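Local coordinates for protein endo-alpha-(1->5)-L-arabinanase (Bacillus licheniformis, PDB 6B7K) that probably hydrolyses internal alpha-1,5-L-arabinofuranosidic linkages of arabinan, as a calcium-containing member of glycoside hydrolase family 43, at residues I27-F36 against D114-R122; F36-L44 against P78-S86. All blocks are in the same frame, centred on the assembly; numbering follows the deposited sequence.

Contact 1: residues I27-F36 against D114-R122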
loop_
_atom_site.group_PDB
_atom_site.type_symbol
_atom_site.label_atom_id
_atom_site.label_comp_id
_atom_site.label_asym_id
_atom_site.label_seq_id
_atom_site.Cartn_x
_atom_site.Cartn_y
_atom_site.Cartn_z
ATOM N N ILE A 27 10.458 3.267 2.905
ATOM C CA ILE A 27 10.967 4.633 2.936
ATOM C C ILE A 27 12.429 4.534 3.365
ATOM O O ILE A 27 12.915 3.465 3.740
ATOM C CB ILE A 27 10.141 5.537 3.882
ATOM C CG1 ILE A 27 10.508 7.024 3.729
ATOM C CG2 ILE A 27 10.290 5.084 5.328
ATOM C CD1 ILE A 27 10.381 7.560 2.320
ATOM N N LYS A 28 13.142 5.658 3.307
ATOM C CA LYS A 28 14.587 5.646 3.513
ATOM C C LYS A 28 15.008 7.035 3.964
ATOM O O LYS A 28 15.008 7.969 3.156
ATOM C CB LYS A 28 15.296 5.237 2.230
ATOM C CG LYS A 28 16.731 4.796 2.396
ATOM C CD LYS A 28 17.364 4.629 1.032
ATOM C CE LYS A 28 18.818 4.223 1.127
ATOM N NZ LYS A 28 19.585 5.077 2.069
ATOM N N GLU A 29 15.349 7.171 5.242
ATOM C CA GLU A 29 15.783 8.435 5.820
ATOM C C GLU A 29 17.271 8.332 6.142
ATOM O O GLU A 29 17.678 7.477 6.939
ATOM C CB GLU A 29 14.981 8.766 7.080
ATOM C CG GLU A 29 15.484 9.983 7.836
ATOM C CD GLU A 29 14.757 10.187 9.152
ATOM O OE1 GLU A 29 13.590 10.629 9.135
ATOM O OE2 GLU A 29 15.353 9.896 10.209
ATOM N N GLY A 30 18.072 9.201 5.532
ATOM C CA GLY A 30 19.505 9.045 5.631
ATOM C C GLY A 30 19.932 7.764 4.951
ATOM O O GLY A 30 19.457 7.420 3.861
ATOM N N ASN A 31 20.829 7.029 5.604
ATOM C CA ASN A 31 21.266 5.730 5.113
ATOM C C ASN A 31 20.418 4.579 5.635
ATOM O O ASN A 31 20.721 3.422 5.329
ATOM C CB ASN A 31 22.732 5.489 5.487
ATOM C CG ASN A 31 23.696 6.011 4.442
ATOM O OD1 ASN A 31 23.364 6.091 3.258
ATOM N ND2 ASN A 31 24.900 6.367 4.873
ATOM N N THR A 32 19.368 4.860 6.401
ATOM C CA THR A 32 18.577 3.828 7.056
ATOM C C THR A 32 17.285 3.583 6.291
ATOM O O THR A 32 16.513 4.517 6.046
ATOM C CB THR A 32 18.262 4.220 8.500
ATOM O OG1 THR A 32 19.482 4.479 9.204
ATOM C CG2 THR A 32 17.508 3.098 9.199
ATOM N N TRP A 33 17.053 2.328 5.916
ATOM C CA TRP A 33 15.784 1.939 5.322
ATOM C C TRP A 33 14.758 1.688 6.419
ATOM O O TRP A 33 15.087 1.158 7.484
ATOM C CB TRP A 33 15.943 0.676 4.472
ATOM C CG TRP A 33 17.019 0.726 3.424
ATOM C CD1 TRP A 33 18.357 0.534 3.611
ATOM C CD2 TRP A 33 16.839 0.949 2.021
ATOM N NE1 TRP A 33 19.023 0.637 2.415
ATOM C CE2 TRP A 33 18.114 0.890 1.422
ATOM C CE3 TRP A 33 15.726 1.198 1.214
ATOM C CZ2 TRP A 33 18.305 1.070 0.055
ATOM C CZ3 TRP A 33 15.918 1.379 -0.141
ATOM C CH2 TRP A 33 17.199 1.316 -0.708
ATOM N N TYR A 34 13.511 2.070 6.154
ATOM C CA TYR A 34 12.402 1.810 7.066
ATOM C C TYR A 34 11.259 1.192 6.280
ATOM O O TYR A 34 10.777 1.785 5.307
ATOM C CB TYR A 34 11.934 3.089 7.770
ATOM C CG TYR A 34 12.922 3.649 8.767
ATOM C CD1 TYR A 34 13.028 3.111 10.044
ATOM C CD2 TYR A 34 13.742 4.720 8.437
ATOM C CE1 TYR A 34 13.929 3.620 10.961
ATOM C CE2 TYR A 34 14.645 5.238 9.347
ATOM C CZ TYR A 34 14.736 4.684 10.608
ATOM O OH TYR A 34 15.636 5.197 11.516
ATOM N N THR A 35 10.828 0.006 6.696
ATOM C CA THR A 35 9.651 -0.642 6.140
ATOM C C THR A 35 8.529 -0.569 7.168
ATOM O O THR A 35 8.649 -1.123 8.266
ATOM C CB THR A 35 9.933 -2.095 5.763
ATOM O OG1 THR A 35 10.892 -2.145 4.700
ATOM C CG2 THR A 35 8.654 -2.779 5.306
ATOM N N PHE A 36 7.458 0.138 6.820
ATOM C CA PHE A 36 6.249 0.168 7.631
ATOM C C PHE A 36 5.316 -0.944 7.171
ATOM O O PHE A 36 5.124 -1.142 5.967
ATOM C CB PHE A 36 5.555 1.528 7.522
ATOM C CG PHE A 36 6.283 2.646 8.222
ATOM C CD1 PHE A 36 7.438 3.188 7.683
ATOM C CD2 PHE A 36 5.800 3.165 9.411
ATOM C CE1 PHE A 36 8.104 4.220 8.322
ATOM C CE2 PHE A 36 6.461 4.197 10.057
ATOM C CZ PHE A 36 7.613 4.725 9.511
ATOM N N ASP A 114 8.301 14.962 11.605
ATOM C CA ASP A 114 9.365 15.622 10.863
ATOM C C ASP A 114 10.569 14.726 10.630
ATOM O O ASP A 114 11.386 15.021 9.749
ATOM C CB ASP A 114 9.831 16.883 11.601
ATOM C CG ASP A 114 10.680 16.563 12.819
ATOM O OD1 ASP A 114 10.206 15.820 13.701
ATOM O OD2 ASP A 114 11.831 17.041 12.884
ATOM N N ARG A 115 10.699 13.649 11.401
ATOM C CA ARG A 115 11.866 12.776 11.315
ATOM C C ARG A 115 11.498 11.439 11.931
ATOM O O ARG A 115 11.196 11.372 13.127
ATOM C CB ARG A 115 13.069 13.395 12.031
ATOM C CG ARG A 115 14.280 12.483 12.098
ATOM C CD ARG A 115 15.495 13.211 12.644
ATOM N NE ARG A 115 15.254 13.767 13.972
ATOM C CZ ARG A 115 15.510 13.133 15.110
ATOM N NH1 ARG A 115 16.016 11.907 15.094
ATOM N NH2 ARG A 115 15.259 13.725 16.268
ATOM N N ILE A 116 11.526 10.379 11.119
ATOM C CA ILE A 116 11.108 9.061 11.591
ATOM C C ILE A 116 11.957 8.608 12.772
ATOM O O ILE A 116 11.452 7.959 13.697
ATOM C CB ILE A 116 11.159 8.051 10.428
ATOM C CG1 ILE A 116 10.181 8.468 9.328
ATOM C CG2 ILE A 116 10.856 6.644 10.920
ATOM C CD1 ILE A 116 10.142 7.525 8.142
ATOM N N SER A 117 13.245 8.960 12.778
ATOM C CA SER A 117 14.135 8.505 13.840
ATOM C C SER A 117 13.833 9.151 15.189
ATOM O O SER A 117 14.391 8.715 16.203
ATOM C CB SER A 117 15.593 8.764 13.453
ATOM O OG SER A 117 15.911 10.141 13.534
ATOM N N SER A 118 12.974 10.173 15.234
ATOM C CA SER A 118 12.549 10.704 16.523
ATOM C C SER A 118 11.535 9.798 17.203
ATOM O O SER A 118 11.417 9.833 18.433
ATOM C CB SER A 118 11.959 12.106 16.357
ATOM O OG SER A 118 10.640 12.047 15.848
ATOM N N GLY A 119 10.807 8.985 16.436
ATOM C CA GLY A 119 9.795 8.113 16.998
ATOM C C GLY A 119 8.567 8.813 17.530
ATOM O O GLY A 119 7.714 8.160 18.138
ATOM N N GLN A 120 8.447 10.120 17.317
ATOM C CA GLN A 120 7.342 10.924 17.826
ATOM C C GLN A 120 6.418 11.254 16.663
ATOM O O GLN A 120 6.808 11.979 15.741
ATOM C CB GLN A 120 7.865 12.193 18.496
ATOM C CG GLN A 120 6.804 13.233 18.819
ATOM C CD GLN A 120 7.394 14.469 19.480
ATOM O OE1 GLN A 120 8.608 14.573 19.653
ATOM N NE2 GLN A 120 6.534 15.409 19.856
ATOM N N TRP A 121 5.196 10.728 16.708
ATOM C CA TRP A 121 4.235 10.868 15.624
ATOM C C TRP A 121 3.026 11.658 16.101
ATOM O O TRP A 121 2.497 11.397 17.186
ATOM C CB TRP A 121 3.809 9.497 15.096
ATOM C CG TRP A 121 4.909 8.791 14.372
ATOM C CD1 TRP A 121 5.882 8.008 14.921
ATOM C CD2 TRP A 121 5.163 8.815 12.961
ATOM N NE1 TRP A 121 6.722 7.539 13.940
ATOM C CE2 TRP A 121 6.303 8.021 12.728
ATOM C CE3 TRP A 121 4.535 9.429 11.873
ATOM C CZ2 TRP A 121 6.828 7.823 11.452
ATOM C CZ3 TRP A 121 5.058 9.232 10.607
ATOM C CH2 TRP A 121 6.191 8.434 10.407
ATOM N N ARG A 122 2.597 12.621 15.288
ATOM C CA ARG A 122 1.438 13.448 15.588
ATOM C C ARG A 122 0.173 12.810 15.024
ATOM O O ARG A 122 0.193 12.212 13.945
ATOM C CB ARG A 122 1.626 14.852 15.005
ATOM C CG ARG A 122 0.418 15.760 15.144
ATOM C CD ARG A 122 0.214 16.578 13.884
ATOM N NE ARG A 122 1.294 17.535 13.675
ATOM C CZ ARG A 122 1.485 18.215 12.549
ATOM N NH1 ARG A 122 0.673 18.036 11.517
ATOM N NH2 ARG A 122 2.493 19.068 12.453
#

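Contact 2: residues F36-L44 against P78-S86. With CA (calcium ion), chain F.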
loop_
_atom_site.group_PDB
_atom_site.type_symbol
_atom_site.label_atom_id
_atom_site.label_comp_id
_atom_site.label_asym_id
_atom_site.label_seq_id
_atom_site.Cartn_x
_atom_site.Cartn_y
_atom_site.Cartn_z
ATOM N N PHE A 36 7.458 0.138 6.820
ATOM C CA PHE A 36 6.249 0.168 7.631
ATOM C C PHE A 36 5.316 -0.944 7.171
ATOM O O PHE A 36 5.124 -1.142 5.967
ATOM C CB PHE A 36 5.555 1.528 7.522
ATOM C CG PHE A 36 6.283 2.646 8.222
ATOM C CD1 PHE A 36 7.438 3.188 7.683
ATOM C CD2 PHE A 36 5.800 3.165 9.411
ATOM C CE1 PHE A 36 8.104 4.220 8.322
ATOM C CE2 PHE A 36 6.461 4.197 10.057
ATOM C CZ PHE A 36 7.613 4.725 9.511
ATOM N N GLY A 37 4.742 -1.672 8.129
ATOM C CA GLY A 37 3.889 -2.796 7.807
ATOM C C GLY A 37 2.732 -2.904 8.777
ATOM O O GLY A 37 2.643 -2.163 9.759
ATOM N N THR A 38 1.831 -3.835 8.467
ATOM C CA THR A 38 0.729 -4.146 9.367
ATOM C C THR A 38 1.276 -4.577 10.720
ATOM O O THR A 38 2.220 -5.367 10.799
ATOM C CB THR A 38 -0.147 -5.246 8.765
ATOM O OG1 THR A 38 -0.778 -4.755 7.577
ATOM C CG2 THR A 38 -1.215 -5.688 9.752
ATOM N N GLY A 39 0.685 -4.045 11.786
ATOM C CA GLY A 39 1.251 -4.240 13.106
ATOM C C GLY A 39 1.258 -5.697 13.525
ATOM O O GLY A 39 0.377 -6.482 13.167
ATOM N N LEU A 40 2.286 -6.056 14.288
ATOM C CA LEU A 40 2.399 -7.370 14.912
ATOM C C LEU A 40 1.958 -7.216 16.362
ATOM O O LEU A 40 2.721 -6.741 17.209
ATOM C CB LEU A 40 3.825 -7.901 14.804
ATOM C CG LEU A 40 4.128 -9.222 15.515
ATOM C CD1 LEU A 40 3.240 -10.337 14.985
ATOM C CD2 LEU A 40 5.596 -9.584 15.368
ATOM N N GLY A 41 0.717 -7.611 16.643
ATOM C CA GLY A 41 0.147 -7.470 17.969
ATOM C C GLY A 41 -0.765 -6.270 18.075
ATOM O O GLY A 41 -1.988 -6.410 18.008
ATOM N N THR A 42 -0.176 -5.088 18.237
ATOM C CA THR A 42 -0.926 -3.845 18.299
ATOM C C THR A 42 -0.198 -2.792 17.483
ATOM O O THR A 42 1.025 -2.835 17.339
ATOM C CB THR A 42 -1.119 -3.348 19.731
ATOM O OG1 THR A 42 -1.388 -4.464 20.584
ATOM C CG2 THR A 42 -2.318 -2.378 19.802
ATOM N N GLY A 43 -0.971 -1.878 16.906
ATOM C CA GLY A 43 -0.398 -0.758 16.184
ATOM C C GLY A 43 0.150 -1.088 14.811
ATOM O O GLY A 43 -0.473 -1.829 14.045
ATOM N N LEU A 44 1.317 -0.533 14.486
ATOM C CA LEU A 44 1.930 -0.669 13.172
ATOM C C LEU A 44 3.364 -1.154 13.324
ATOM O O LEU A 44 4.101 -0.676 14.192
ATOM C CB LEU A 44 1.906 0.662 12.415
ATOM C CG LEU A 44 0.522 1.169 12.016
ATOM C CD1 LEU A 44 0.600 2.604 11.532
ATOM C CD2 LEU A 44 -0.076 0.269 10.943
ATOM N N PRO A 78 -6.853 -5.023 17.146
ATOM C CA PRO A 78 -5.802 -4.280 17.863
ATOM C C PRO A 78 -4.661 -3.831 16.968
ATOM O O PRO A 78 -4.114 -2.742 17.178
ATOM C CB PRO A 78 -5.333 -5.279 18.931
ATOM C CG PRO A 78 -5.720 -6.620 18.401
ATOM C CD PRO A 78 -6.997 -6.401 17.649
ATOM N N HIS A 79 -4.293 -4.625 15.968
ATOM C CA HIS A 79 -3.263 -4.230 15.019
ATOM C C HIS A 79 -3.884 -3.457 13.862
ATOM O O HIS A 79 -4.980 -3.783 13.396
ATOM C CB HIS A 79 -2.515 -5.456 14.492
ATOM C CG HIS A 79 -3.376 -6.403 13.718
ATOM N ND1 HIS A 79 -4.303 -7.227 14.320
ATOM C CD2 HIS A 79 -3.448 -6.663 12.391
ATOM C CE1 HIS A 79 -4.910 -7.951 13.396
ATOM N NE2 HIS A 79 -4.410 -7.628 12.217
ATOM N N GLN A 80 -3.184 -2.422 13.413
ATOM C CA GLN A 80 -3.607 -1.629 12.270
ATOM C C GLN A 80 -2.921 -2.140 11.010
ATOM O O GLN A 80 -1.841 -2.733 11.067
ATOM C CB GLN A 80 -3.297 -0.146 12.487
ATOM C CG GLN A 80 -4.283 0.571 13.405
ATOM C CD GLN A 80 -4.282 0.025 14.824
ATOM O OE1 GLN A 80 -3.343 0.246 15.586
ATOM N NE2 GLN A 80 -5.340 -0.691 15.185
ATOM N N TRP A 81 -3.561 -1.910 9.866
ATOM C CA TRP A 81 -3.153 -2.535 8.618
ATOM C C TRP A 81 -2.574 -1.516 7.647
ATOM O O TRP A 81 -2.834 -0.313 7.737
ATOM C CB TRP A 81 -4.323 -3.230 7.916
ATOM C CG TRP A 81 -5.286 -3.987 8.769
ATOM C CD1 TRP A 81 -5.147 -4.346 10.078
ATOM C CD2 TRP A 81 -6.556 -4.491 8.348
ATOM N NE1 TRP A 81 -6.260 -5.035 10.500
ATOM C CE2 TRP A 81 -7.138 -5.139 9.454
ATOM C CE3 TRP A 81 -7.257 -4.455 7.141
ATOM C CZ2 TRP A 81 -8.388 -5.743 9.382
ATOM C CZ3 TRP A 81 -8.492 -5.052 7.076
ATOM C CH2 TRP A 81 -9.045 -5.687 8.186
ATOM N N ALA A 82 -1.795 -2.043 6.697
ATOM C CA ALA A 82 -1.393 -1.406 5.447
ATOM C C ALA A 82 -1.007 0.056 5.610
ATOM O O ALA A 82 -1.754 0.944 5.178
ATOM C CB ALA A 82 -2.522 -1.525 4.422
ATOM N N PRO A 83 0.138 0.352 6.214
ATOM C CA PRO A 83 0.584 1.742 6.305
ATOM C C PRO A 83 1.239 2.201 5.011
ATOM O O PRO A 83 1.717 1.405 4.202
ATOM C CB PRO A 83 1.596 1.708 7.453
ATOM C CG PRO A 83 2.159 0.340 7.388
ATOM C CD PRO A 83 1.050 -0.566 6.920
ATOM N N ASP A 84 1.237 3.519 4.823
ATOM C CA ASP A 84 1.926 4.154 3.705
ATOM C C ASP A 84 2.761 5.305 4.243
ATOM O O ASP A 84 2.234 6.192 4.920
ATOM C CB ASP A 84 0.946 4.654 2.643
ATOM C CG ASP A 84 1.653 5.310 1.474
ATOM O OD1 ASP A 84 2.528 4.656 0.869
ATOM O OD2 ASP A 84 1.342 6.478 1.160
ATOM N N ILE A 85 4.053 5.294 3.933
ATOM C CA ILE A 85 4.997 6.279 4.438
ATOM C C ILE A 85 5.634 7.007 3.262
ATOM O O ILE A 85 6.021 6.385 2.265
ATOM C CB ILE A 85 6.070 5.613 5.328
ATOM C CG1 ILE A 85 7.061 6.651 5.859
ATOM C CG2 ILE A 85 6.768 4.488 4.571
ATOM C CD1 ILE A 85 6.430 7.680 6.774
ATOM N N SER A 86 5.739 8.328 3.378
ATOM C CA SER A 86 6.380 9.130 2.348
ATOM C C SER A 86 6.705 10.498 2.926
ATOM O O SER A 86 6.110 10.934 3.916
ATOM C CB SER A 86 5.492 9.267 1.106
ATOM O OG SER A 86 4.222 9.790 1.450
HETATM CA CA CA F . 3.349 4.571 -1.425
HETATM O O HOH W 1 5.341 5.210 -2.989
#

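Contact 1: residues I27-F36 against D114-R122
E29, where strand 25-29 swings through a type II' turn into strand 32-38, comes nearest I116 at the start of the 3-10 segment 116-118, their CA atoms 7.5 Å apart. E29 extends its chain, CG anti to the backbone N (chi1 173°), and so brings its carboxylate to the backbone of 116-118. OE1 accepts the N-H of I116 at 2.9 Å from I116 N, on the syn side and somewhat out of the carboxylate plane; the bond is bent, with 139° at the hydrogen. OE2 adds two weak bonds, from N and OG of S117. Beneath these bonds I116 packs with both of its branches. CG2 stands over the centre of the Y34 ring, 4.1 Å from the centroid and 3° off the normal, a CH-pi contact. CD1 lies 3.7 Å from I27 CG2 and, at the edge of the F36 ring, 3.9 Å from F36 CE1. Deeper still, F36 CZ meets W121 CZ2 at 3.7 Å, the two rings steeply inclined, and L94 touches both. This is blade-to-blade packing in the five-bladed beta-propeller of family 43: a hairpin of one blade against the loop joining strands 106-113 and 122-130 of the next.

Contact 2: residues F36-L44 against P78-S86
The side chains of F36 and I85 cross at about a right angle, I85 CG2 coming obliquely to the F36 ring, 3.4 Å from F36 CD1, while the H79 imidazole receives T38 CG2 at its edge, 3.6 Å from H79 CD2. Both pairs lie along the seam between two neighbouring blades of the five-bladed propeller, where strands 36-38 and 81-86 run nearly antiparallel at 164°. Two residues before I85, the P83 ring packs against the backbone of 36-37, its CG 3.6 Å from F36 CB. If F36 were an alanine, P83 would keep its neighbour CB, but I85, I116 and W121 would probably lose the ring they share, opening a gap among them. From G39 on the backbones join directly: G39 N donates to Q80 O at 2.9 Å, Q80 N to G43 O at 2.8 Å, and G43 N to P78 O. L44 CD2 packs across the aliphatic start of Q80, 3.6 Å from its CB. T38 holds its hydroxyl beside its own backbone N (chi1 -66°), where OG1 takes the N-H of A82 in a nearly straight bond, 3.0 Å from A82 N. The same OG1 is hydrogen-bonded to D23, the predicted proton acceptor, so the seam reaches the probable active site. The CB of D84 points away from strand 36-38; with D142 and D264 it binds a calcium ion, D84 OD1 lying 2.4 Å from the metal.

Both contacts join the same two blades and share F36, whose ring meets the loop 114-122 in contact 1 and I85 of strand 81-86 in contact 2. Contact 1 is only partly buried and lies farther out, its centre about 17 Å from the centre of the chain against about 11 Å for that of contact 2. The polar part of contact 1 is a carboxylate taking one good backbone N-H and weaker bonds near the surface; contact 2 relies mainly on backbone bonds and threonine and runs inward to the calcium and the predicted proton acceptor. Their apolar parts merge: I85 CG2 lies 3.6 Å from I27 CB, and I85 CD1 lies 3.7 Å from W121 CH2, making one continuous core between the blades.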